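Local atomic coordinates of metallo-beta-lactamase family protein (Staphylococcus aureus, PDB entry 3R2U), a protein that binds an iron ion in a metallo-beta-lactamase fold and is probably a metal-dependent hydrolase of unknown substrate. Residues A[73-85]-A[141-153]. Residues are numbered along the deposited sequence; the frame is centred on the assembly and turned at random. Where two conformers were deposited one is given.
With FE (Fe (III) ion), chain E.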
ATOM      1  N   ILE A  73       4.519  24.031  -7.785  1.00 22.35           N
ATOM      2  CA  ILE A  73       3.495  24.171  -8.813  1.00 20.51           C
ATOM      3  C   ILE A  73       2.912  25.568  -8.685  1.00 21.52           C
ATOM      4  O   ILE A  73       2.199  25.864  -7.728  1.00 21.85           O
ATOM      5  CB  ILE A  73       2.405  23.105  -8.677  1.00 20.80           C
ATOM      6  CG1 ILE A  73       3.025  21.708  -8.846  1.00 22.12           C
ATOM      7  CG2 ILE A  73       1.285  23.347  -9.703  1.00 17.59           C
ATOM      8  CD1 ILE A  73       2.101  20.594  -8.535  1.00 18.88           C
ATOM      9  N   THR A  74       3.279  26.418  -9.638  1.00 21.39           N
ATOM     10  CA  THR A  74       2.896  27.817  -9.689  1.00 22.16           C
ATOM     11  C   THR A  74       2.000  28.110 -10.888  1.00 20.86           C
ATOM     12  O   THR A  74       1.442  29.181 -10.992  1.00 19.32           O
ATOM     13  CB  THR A  74       4.157  28.686  -9.835  1.00 23.62           C
ATOM     14  OG1 THR A  74       4.976  28.142 -10.889  1.00 24.49           O
ATOM     15  CG2 THR A  74       4.974  28.713  -8.518  1.00 26.15           C
ATOM     16  N   HIS A  75       1.857  27.143 -11.794  1.00 20.73           N
ATOM     17  CA  HIS A  75       1.108  27.343 -13.026  1.00 20.61           C
ATOM     18  C   HIS A  75       0.360  26.086 -13.454  1.00 20.28           C
ATOM     19  O   HIS A  75       0.749  24.967 -13.100  1.00 19.50           O
ATOM     20  CB  HIS A  75       2.064  27.636 -14.205  1.00 21.18           C
ATOM     21  CG  HIS A  75       2.936  28.852 -14.046  1.00 22.51           C
ATOM     22  ND1 HIS A  75       4.007  28.901 -13.177  1.00 25.49           N
ATOM     23  CD2 HIS A  75       2.965  30.017 -14.739  1.00 25.54           C
ATOM     24  CE1 HIS A  75       4.616  30.069 -13.298  1.00 27.99           C
ATOM     25  NE2 HIS A  75       3.999  30.767 -14.234  1.00 25.20           N
ATOM     26  N   ALA A  76      -0.700  26.295 -14.233  1.00 18.39           N
ATOM     27  CA  ALA A  76      -1.409  25.209 -14.916  1.00 19.66           C
ATOM     28  C   ALA A  76      -2.056  25.776 -16.176  1.00 18.34           C
ATOM     29  O   ALA A  76      -2.484  26.922 -16.212  1.00 21.10           O
ATOM     30  CB  ALA A  76      -2.453  24.549 -14.024  1.00 18.50           C
ATOM     31  N   ALA A  77      -2.141  24.954 -17.202  1.00 18.06           N
ATOM     32  CA  ALA A  77      -2.724  25.352 -18.448  1.00 18.55           C
ATOM     33  C   ALA A  77      -3.524  24.176 -18.959  1.00 19.14           C
ATOM     34  O   ALA A  77      -3.255  23.016 -18.630  1.00 19.29           O
ATOM     35  CB  ALA A  77      -1.631  25.754 -19.465  1.00 18.11           C
ATOM     36  N   GLU A  78      -4.499  24.496 -19.781  1.00 18.31           N
ATOM     37  CA  GLU A  78      -5.384  23.548 -20.320  1.00 19.50           C
ATOM     38  C   GLU A  78      -5.507  23.774 -21.830  1.00 18.77           C
ATOM     39  O   GLU A  78      -5.678  24.896 -22.274  1.00 19.83           O
ATOM     40  CB  GLU A  78      -6.718  23.758 -19.593  1.00 19.76           C
ATOM     41  CG  GLU A  78      -7.804  22.910 -20.021  1.00 23.82           C
ATOM     42  CD  GLU A  78      -8.906  22.857 -18.980  1.00 27.42           C
ATOM     43  OE1 GLU A  78      -8.710  22.176 -17.939  1.00 25.02           O
ATOM     44  OE2 GLU A  78      -9.974  23.457 -19.236  1.00 22.57           O
ATOM     45  N   THR A  79      -5.471  22.701 -22.607  1.00 18.06           N
ATOM     46  CA  THR A  79      -5.524  22.817 -24.060  1.00 18.96           C
ATOM     47  C   THR A  79      -6.891  23.177 -24.658  1.00 20.49           C
ATOM     48  O   THR A  79      -6.957  23.807 -25.720  1.00 21.05           O
ATOM     49  CB  THR A  79      -4.979  21.546 -24.723  1.00 19.13           C
ATOM     50  OG1 THR A  79      -5.763  20.406 -24.343  1.00 19.48           O
ATOM     51  CG2 THR A  79      -3.496  21.305 -24.278  1.00 18.54           C
ATOM     52  N   HIS A  80      -7.968  22.763 -24.003  1.00 20.78           N
ATOM     53  CA  HIS A  80      -9.325  23.010 -24.489  1.00 20.39           C
ATOM     54  C   HIS A  80     -10.350  22.535 -23.482  1.00 20.03           C
ATOM     55  O   HIS A  80      -9.987  21.961 -22.443  1.00 19.95           O
ATOM     56  CB  HIS A  80      -9.554  22.271 -25.829  1.00 21.19           C
ATOM     57  CG  HIS A  80      -9.490  20.778 -25.739  1.00 21.95           C
ATOM     58  ND1 HIS A  80      -8.322  20.091 -25.486  1.00 20.69           N
ATOM     59  CD2 HIS A  80     -10.443  19.837 -25.939  1.00 21.98           C
ATOM     60  CE1 HIS A  80      -8.572  18.791 -25.487  1.00 19.35           C
ATOM     61  NE2 HIS A  80      -9.851  18.614 -25.767  1.00 20.31           N
ATOM     62  N   ILE A  81     -11.626  22.773 -23.780  0.70 19.51           N
ATOM     63  CA  ILE A  81     -12.721  22.346 -22.916  0.70 19.79           C
ATOM     64  C   ILE A  81     -12.914  20.841 -23.153  0.70 19.18           C
ATOM     65  O   ILE A  81     -13.388  20.421 -24.200  0.70 19.04           O
ATOM     66  CB  ILE A  81     -14.036  23.138 -23.215  0.70 20.75           C
ATOM     67  CG1 ILE A  81     -13.792  24.653 -23.098  0.70 20.41           C
ATOM     68  CG2 ILE A  81     -15.137  22.695 -22.294  0.70 19.09           C
ATOM     69  CD1 ILE A  81     -15.038  25.527 -23.359  0.70 18.13           C
ATOM     70  N   HIS A  82     -12.509  20.032 -22.179  1.00 19.51           N
ATOM     71  CA  HIS A  82     -12.531  18.581 -22.326  1.00 18.70           C
ATOM     72  C   HIS A  82     -13.891  17.949 -22.275  1.00 20.36           C
ATOM     73  O   HIS A  82     -14.776  18.409 -21.563  1.00 20.23           O
ATOM     74  CB  HIS A  82     -11.616  17.941 -21.288  1.00 19.26           C
ATOM     75  CG  HIS A  82     -10.198  18.360 -21.433  1.00 18.92           C
ATOM     76  ND1 HIS A  82      -9.419  17.955 -22.492  1.00 19.64           N
ATOM     77  CD2 HIS A  82      -9.419  19.168 -20.675  1.00 20.79           C
ATOM     78  CE1 HIS A  82      -8.213  18.483 -22.368  1.00 21.18           C
ATOM     79  NE2 HIS A  82      -8.192  19.230 -21.281  1.00 21.03           N
ATOM     80  N   ALA A  83     -14.042  16.888 -23.064  1.00 20.28           N
ATOM     81  CA  ALA A  83     -15.286  16.137 -23.149  1.00 22.37           C
ATOM     82  C   ALA A  83     -15.161  14.763 -22.521  1.00 21.09           C
ATOM     83  O   ALA A  83     -16.156  14.062 -22.384  1.00 22.72           O
ATOM     84  CB  ALA A  83     -15.688  15.973 -24.620  1.00 22.75           C
ATOM     85  N   ASP A  84     -13.967  14.389 -22.098  1.00 19.68           N
ATOM     86  CA  ASP A  84     -13.742  13.016 -21.658  1.00 21.38           C
ATOM     87  C   ASP A  84     -13.110  12.815 -20.282  1.00 21.36           C
ATOM     88  O   ASP A  84     -12.786  11.690 -19.912  1.00 20.01           O
ATOM     89  CB  ASP A  84     -12.992  12.242 -22.754  1.00 21.18           C
ATOM     90  CG  ASP A  84     -11.882  13.051 -23.357  1.00 22.34           C
ATOM     91  OD1 ASP A  84     -11.459  14.043 -22.736  1.00 21.37           O
ATOM     92  OD2 ASP A  84     -11.429  12.699 -24.456  1.00 30.33           O
ATOM     93  N   PHE A  85     -12.971  13.899 -19.521  1.00 20.64           N
ATOM     94  CA  PHE A  85     -12.573  13.800 -18.110  1.00 20.61           C
ATOM     95  C   PHE A  85     -12.850  15.156 -17.501  1.00 19.21           C
ATOM     96  O   PHE A  85     -13.063  16.119 -18.223  1.00 19.13           O
ATOM     97  CB  PHE A  85     -11.108  13.369 -17.895  1.00 19.90           C
ATOM     98  CG  PHE A  85     -10.110  14.421 -18.238  1.00 18.81           C
ATOM     99  CD1 PHE A  85      -9.739  14.635 -19.559  1.00 19.15           C
ATOM    100  CD2 PHE A  85      -9.550  15.219 -17.249  1.00 19.13           C
ATOM    101  CE1 PHE A  85      -8.825  15.627 -19.891  1.00 17.43           C
ATOM    102  CE2 PHE A  85      -8.621  16.207 -17.567  1.00 17.67           C
ATOM    103  CZ  PHE A  85      -8.258  16.414 -18.895  1.00 18.13           C
ATOM    104  N   PRO A 141      -7.563  25.293 -33.790  1.00 24.13           N
ATOM    105  CA  PRO A 141      -8.958  24.868 -33.760  1.00 23.57           C
ATOM    106  C   PRO A 141      -9.207  23.659 -34.642  1.00 24.48           C
ATOM    107  O   PRO A 141      -8.421  23.381 -35.562  1.00 23.94           O
ATOM    108  CB  PRO A 141      -9.704  26.092 -34.288  1.00 24.60           C
ATOM    109  CG  PRO A 141      -8.721  26.819 -35.126  1.00 25.94           C
ATOM    110  CD  PRO A 141      -7.375  26.550 -34.534  1.00 24.41           C
ATOM    111  N   GLY A 142     -10.277  22.931 -34.358  1.00 23.75           N
ATOM    112  CA  GLY A 142     -10.641  21.752 -35.163  1.00 24.96           C
ATOM    113  C   GLY A 142     -11.394  20.748 -34.311  1.00 24.53           C
ATOM    114  O   GLY A 142     -12.565  20.460 -34.552  1.00 24.55           O
ATOM    115  N   HIS A 143     -10.704  20.206 -33.319  1.00 23.60           N
ATOM    116  CA  HIS A 143     -11.318  19.311 -32.366  1.00 23.35           C
ATOM    117  C   HIS A 143     -12.393  20.128 -31.645  1.00 23.42           C
ATOM    118  O   HIS A 143     -13.520  19.667 -31.470  1.00 24.06           O
ATOM    119  CB  HIS A 143     -10.263  18.764 -31.414  1.00 22.94           C
ATOM    120  CG  HIS A 143     -10.825  17.930 -30.318  1.00 22.24           C
ATOM    121  ND1 HIS A 143     -11.465  16.732 -30.552  1.00 23.45           N
ATOM    122  CD2 HIS A 143     -10.829  18.106 -28.975  1.00 20.01           C
ATOM    123  CE1 HIS A 143     -11.852  16.213 -29.397  1.00 22.60           C
ATOM    124  NE2 HIS A 143     -11.480  17.029 -28.428  1.00 21.20           N
ATOM    125  N   THR A 144     -12.025  21.349 -31.256  1.00 21.78           N
ATOM    126  CA  THR A 144     -12.945  22.323 -30.688  1.00 22.40           C
ATOM    127  C   THR A 144     -12.540  23.679 -31.240  1.00 22.69           C
ATOM    128  O   THR A 144     -11.374  23.862 -31.639  1.00 20.43           O
ATOM    129  CB  THR A 144     -12.906  22.415 -29.154  1.00 22.40           C
ATOM    130  OG1 THR A 144     -11.636  22.938 -28.739  1.00 23.75           O
ATOM    131  CG2 THR A 144     -13.180  21.068 -28.532  1.00 20.71           C
ATOM    132  N   PRO A 145     -13.489  24.634 -31.277  1.00 21.88           N
ATOM    133  CA  PRO A 145     -13.138  25.948 -31.812  1.00 23.49           C
ATOM    134  C   PRO A 145     -12.090  26.707 -30.979  1.00 23.81           C
ATOM    135  O   PRO A 145     -11.372  27.568 -31.524  1.00 23.25           O
ATOM    136  CB  PRO A 145     -14.485  26.707 -31.827  1.00 24.26           C
ATOM    137  CG  PRO A 145     -15.564  25.638 -31.581  1.00 26.82           C
ATOM    138  CD  PRO A 145     -14.884  24.572 -30.798  1.00 23.87           C
ATOM    139  N   GLU A 146     -11.997  26.387 -29.684  1.00 22.88           N
ATOM    140  CA  GLU A 146     -11.071  27.093 -28.792  1.00 23.50           C
ATOM    141  C   GLU A 146      -9.731  26.391 -28.566  1.00 21.83           C
ATOM    142  O   GLU A 146      -8.871  26.960 -27.915  1.00 22.69           O
ATOM    143  CB  GLU A 146     -11.711  27.369 -27.422  1.00 22.97           C
ATOM    144  CG  GLU A 146     -11.704  26.192 -26.424  1.00 24.37           C
ATOM    145  CD  GLU A 146     -12.661  25.069 -26.780  1.00 25.20           C
ATOM    146  OE1 GLU A 146     -13.619  25.299 -27.543  1.00 23.38           O
ATOM    147  OE2 GLU A 146     -12.469  23.954 -26.264  1.00 24.82           O
ATOM    148  N   SER A 147      -9.566  25.179 -29.089  1.00 20.26           N
ATOM    149  CA  SER A 147      -8.350  24.390 -28.872  1.00 19.32           C
ATOM    150  C   SER A 147      -7.078  25.139 -29.124  1.00 20.05           C
ATOM    151  O   SER A 147      -6.913  25.756 -30.162  1.00 21.49           O
ATOM    152  CB  SER A 147      -8.315  23.117 -29.743  1.00 19.20           C
ATOM    153  OG  SER A 147      -9.176  22.120 -29.240  1.00 20.50           O
ATOM    154  N   ILE A 148      -6.178  25.058 -28.154  1.00 19.57           N
ATOM    155  CA  ILE A 148      -4.876  25.655 -28.249  1.00 19.80           C
ATOM    156  C   ILE A 148      -3.817  24.603 -27.957  1.00 19.15           C
ATOM    157  O   ILE A 148      -4.081  23.620 -27.278  1.00 18.94           O
ATOM    158  CB  ILE A 148      -4.714  26.869 -27.287  1.00 20.65           C
ATOM    159  CG1 ILE A 148      -5.023  26.481 -25.847  1.00 20.33           C
ATOM    160  CG2 ILE A 148      -5.599  28.055 -27.758  1.00 19.75           C
ATOM    161  CD1 ILE A 148      -4.778  27.594 -24.856  1.00 21.03           C
ATOM    162  N   SER A 149      -2.645  24.798 -28.539  1.00 19.89           N
ATOM    163  CA  SER A 149      -1.498  23.945 -28.321  1.00 19.74           C
ATOM    164  C   SER A 149      -0.354  24.791 -27.771  1.00 20.09           C
ATOM    165  O   SER A 149      -0.291  25.996 -28.053  1.00 21.16           O
ATOM    166  CB  SER A 149      -1.083  23.284 -29.633  1.00 20.56           C
ATOM    167  OG  SER A 149      -2.069  22.352 -30.055  1.00 19.83           O
ATOM    168  N   PHE A 150       0.550  24.175 -26.996  1.00 17.77           N
ATOM    169  CA  PHE A 150       1.653  24.919 -26.399  1.00 18.65           C
ATOM    170  C   PHE A 150       3.034  24.487 -26.938  1.00 19.00           C
ATOM    171  O   PHE A 150       3.434  23.319 -26.807  1.00 19.61           O
ATOM    172  CB  PHE A 150       1.593  24.778 -24.871  1.00 17.79           C
ATOM    173  CG  PHE A 150       0.258  25.164 -24.274  1.00 17.86           C
ATOM    174  CD1 PHE A 150      -0.038  26.472 -23.992  1.00 22.70           C
ATOM    175  CD2 PHE A 150      -0.685  24.202 -23.961  1.00 22.23           C
ATOM    176  CE1 PHE A 150      -1.266  26.817 -23.401  1.00 20.54           C
ATOM    177  CE2 PHE A 150      -1.914  24.553 -23.392  1.00 17.73           C
ATOM    178  CZ  PHE A 150      -2.188  25.855 -23.122  1.00 17.81           C
ATOM    179  N   LEU A 151       3.745  25.426 -27.551  1.00 19.22           N
ATOM    180  CA  LEU A 151       5.067  25.160 -28.133  1.00 19.02           C
ATOM    181  C   LEU A 151       6.135  25.540 -27.127  1.00 19.63           C
ATOM    182  O   LEU A 151       6.312  26.724 -26.785  1.00 20.08           O
ATOM    183  CB  LEU A 151       5.253  25.935 -29.427  1.00 19.63           C
ATOM    184  CG  LEU A 151       6.540  25.672 -30.223  1.00 20.69           C
ATOM    185  CD1 LEU A 151       6.502  24.249 -30.803  1.00 21.02           C
ATOM    186  CD2 LEU A 151       6.706  26.724 -31.332  1.00 20.10           C
ATOM    187  N   LEU A 152       6.861  24.531 -26.663  1.00 19.63           N
ATOM    188  CA  LEU A 152       7.879  24.710 -25.641  1.00 19.34           C
ATOM    189  C   LEU A 152       9.289  24.897 -26.198  1.00 20.85           C
ATOM    190  O   LEU A 152       9.726  24.157 -27.089  1.00 19.04           O
ATOM    191  CB  LEU A 152       7.852  23.513 -24.675  1.00 17.66           C
ATOM    192  CG  LEU A 152       8.807  23.529 -23.462  1.00 20.53           C
ATOM    193  CD1 LEU A 152       8.279  22.615 -22.333  1.00 16.66           C
ATOM    194  CD2 LEU A 152      10.259  23.156 -23.832  1.00 20.70           C
ATOM    195  N   THR A 153       9.977  25.908 -25.660  1.00 20.75           N
ATOM    196  CA  THR A 153      11.379  26.163 -25.948  1.00 21.89           C
ATOM    197  C   THR A 153      12.097  26.242 -24.588  1.00 23.30           C
ATOM    198  O   THR A 153      11.682  27.010 -23.694  1.00 22.41           O
ATOM    199  CB  THR A 153      11.555  27.430 -26.780  1.00 23.42           C
ATOM    200  OG1 THR A 153      10.805  27.289 -27.996  1.00 23.86           O
ATOM    201  CG2 THR A 153      13.045  27.676 -27.120  1.00 20.15           C
TER
HETATM  202 FE    FE E 443     -11.102  16.642 -26.209  1.00 52.55          FE
HETATM  203  O   HOH W   1     -13.084  17.867 -25.806  1.00 15.09           O
HETATM  204  O   HOH W   2     -10.786  16.277 -23.978  1.00 15.67           O
HETATM  205  O   HOH W   3     -12.238  14.818 -26.375  1.00 19.61           O
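The side chain of His-80 passes along the turn at 144-147 on its way to the iron. His-80 CB lies 3.4 Å from both Glu-146 OE2 and Ser-147 OG, with Thr-144 OG1 a little farther off. With chi1 at 64°, CG stands between the backbone N and the carbonyl carbon, and the ring leaves toward the metal. His-80 ND1 donates, nearly in the ring plane, to Thr-79 OG1 (2.8 Å); this bond and the metal bond at NE2 together set how the ring is turned. CD2 passes Thr-144 CG2 and His-143 CD2. At the tip, His-80 NE2 binds the iron (FE) at 2.4 Å. His-143 NE2 binds the same iron (FE) at 2.3 Å, and the rings of His-80 and His-143 stand with their planes at 83°. Asp-169 and three waters complete the site, which sits where loops leave the two beta-sheets of the metallo-beta-lactamase alpha-beta/beta-alpha fold. Next to His-80 along the chain, Ile-81 N gives a nearly straight bond to Glu-146 OE2 (2.9 Å), met on the anti side of the carboxylate and somewhat out of its plane. Ile-148 N donates to Thr-79 O (2.8 Å), tying strand 148-153 to the metal loop. Farther from the iron, Phe-150 turns its ring edge to Thr-79 CG2, while Phe-150 CZ touches Ala-77 CB at 3.7 Å.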